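Local coordinates for protein L-serine ammonia-lyase (Rhizomucor miehei CAU432, PDB 5C3U) that belongs to the pyridoxal-phosphate-dependent enzymes and binds pyridoxal-5'-phosphate in a pocket of its single chain, at residues Gly180-Asn186 and Ala239-Ser244. Numbering follows the deposited sequence.
With PLP (pyridoxal-5'-phosphate), chain B.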
# COMPACT_ATOMS: atom_id res chain seq x y z
N GLY A 180 1.50 -2.95 -5.51
CA GLY A 180 2.55 -3.95 -5.25
C GLY A 180 2.07 -5.29 -5.76
O GLY A 180 2.22 -5.60 -6.94
N GLY A 181 1.42 -6.07 -4.88
CA GLY A 181 0.82 -7.34 -5.29
C GLY A 181 -0.64 -7.24 -5.70
O GLY A 181 -1.23 -8.23 -6.15
N GLY A 182 -1.23 -6.06 -5.54
CA GLY A 182 -2.60 -5.79 -5.95
C GLY A 182 -3.70 -5.92 -4.91
O GLY A 182 -4.87 -5.79 -5.26
N GLY A 183 -3.34 -6.15 -3.64
CA GLY A 183 -4.34 -6.25 -2.57
C GLY A 183 -5.16 -4.99 -2.38
O GLY A 183 -6.39 -5.04 -2.28
N LEU A 184 -4.48 -3.86 -2.30
CA LEU A 184 -5.15 -2.57 -2.10
C LEU A 184 -5.99 -2.24 -3.32
O LEU A 184 -7.18 -1.91 -3.20
CB LEU A 184 -4.12 -1.47 -1.83
CG LEU A 184 -4.66 -0.05 -1.66
CD1 LEU A 184 -5.67 0.05 -0.52
CD2 LEU A 184 -3.47 0.89 -1.44
N LEU A 185 -5.37 -2.39 -4.48
CA LEU A 185 -6.07 -2.25 -5.74
C LEU A 185 -7.40 -3.02 -5.76
O LEU A 185 -8.45 -2.45 -6.09
CB LEU A 185 -5.19 -2.68 -6.90
CG LEU A 185 -5.92 -2.58 -8.25
CD1 LEU A 185 -6.32 -1.13 -8.53
CD2 LEU A 185 -5.11 -3.18 -9.39
N ASN A 186 -7.34 -4.31 -5.45
CA ASN A 186 -8.55 -5.16 -5.41
C ASN A 186 -9.61 -4.62 -4.45
O ASN A 186 -10.80 -4.58 -4.79
CB ASN A 186 -8.20 -6.62 -5.05
CG ASN A 186 -7.28 -7.29 -6.06
OD1 ASN A 186 -7.06 -6.78 -7.17
ND2 ASN A 186 -6.72 -8.44 -5.68
N ALA A 239 4.79 -11.31 -8.76
CA ALA A 239 3.60 -11.39 -9.60
C ALA A 239 2.46 -10.62 -8.97
O ALA A 239 2.44 -10.41 -7.75
CB ALA A 239 3.19 -12.85 -9.80
N VAL A 240 1.51 -10.18 -9.77
CA VAL A 240 0.33 -9.53 -9.20
C VAL A 240 -0.73 -10.61 -8.94
O VAL A 240 -0.67 -11.69 -9.54
CB VAL A 240 -0.15 -8.38 -10.12
CG1 VAL A 240 -0.99 -8.89 -11.28
CG2 VAL A 240 -0.89 -7.31 -9.33
N SER A 241 -1.67 -10.34 -8.03
CA SER A 241 -2.71 -11.33 -7.75
C SER A 241 -3.56 -11.58 -8.99
O SER A 241 -3.86 -10.64 -9.73
CB SER A 241 -3.61 -10.88 -6.62
OG SER A 241 -4.43 -9.82 -7.03
N SER A 242 -3.96 -12.83 -9.20
CA SER A 242 -4.85 -13.17 -10.33
C SER A 242 -6.17 -12.39 -10.29
O SER A 242 -6.78 -12.10 -11.33
CB SER A 242 -5.12 -14.67 -10.34
OG SER A 242 -5.88 -15.00 -9.20
N LYS A 243 -6.63 -12.05 -9.08
CA LYS A 243 -7.84 -11.24 -8.92
C LYS A 243 -7.67 -9.85 -9.52
O LYS A 243 -8.62 -9.30 -10.05
CB LYS A 243 -8.22 -11.15 -7.43
CG LYS A 243 -9.44 -10.27 -7.11
CD LYS A 243 -10.73 -10.73 -7.79
CE LYS A 243 -11.24 -12.05 -7.27
NZ LYS A 243 -12.72 -12.15 -7.46
N SER A 244 -6.45 -9.29 -9.46
CA SER A 244 -6.20 -7.93 -9.95
C SER A 244 -6.43 -7.84 -11.46
O SER A 244 -7.08 -6.91 -11.95
CB SER A 244 -4.76 -7.49 -9.64
OG SER A 244 -4.59 -7.40 -8.23
N1 PLP B . 2.02 1.37 -0.33
C2 PLP B . 2.41 0.94 0.89
C2A PLP B . 3.18 1.82 1.84
C3 PLP B . 2.09 -0.43 1.29
O3 PLP B . 2.47 -0.90 2.52
C4 PLP B . 1.31 -1.25 0.33
C4A PLP B . 0.94 -2.63 0.69
C5 PLP B . 0.94 -0.67 -0.99
C6 PLP B . 1.32 0.65 -1.23
C5A PLP B . 0.15 -1.46 -2.03
O4P PLP B . 0.33 -2.85 -1.79
P PLP B . -0.42 -4.10 -2.49
O1P PLP B . -1.68 -4.36 -1.74
O2P PLP B . -0.62 -3.79 -3.99
O3P PLP B . 0.63 -5.13 -2.29
O HOH W 1 0.26 -10.89 -5.42
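N186 faces S241 and S244 with its whole carboxamide, and both of its polar atoms are used. N186 ND2 donates to S241 OG at 3.0 Å, a fairly straight bond lying close to the amide plane, while N186 OD1 accepts from S244 OG at 2.8 Å, the donor tilted 26° from that plane. S241 OG in turn donates to S244 OG (2.7 Å), which closes a ring of hydrogen bonds; the bonds at its two ends should hold the amide in this rotation. With CG anti to its own carbonyl carbon (chi1 -62°), N186 reaches the start of helix 242-250, where the aliphatic CB and CG of K243 lie against the amide; W153 of helix 150-166 touches both side chains. At the other end of the contact, G181 O accepts two hydrogen bonds, from S241 N at 2.9 Å and from a water that also donates to A239 O. V240 CG2 lies 3.3 Å from G181 O. The far side of this turn holds the phosphate of pyridoxal-5'-phosphate (PLP): the backbone N atoms of G180 and G182 share PLP O2P, G181 N binds PLP O3P and L184 N binds PLP O1P. The segment 239-244 thus backs the glycine-rich phosphate-binding loop, set at the N-terminus of helix 183-194, of a pyridoxal-phosphate-dependent enzyme.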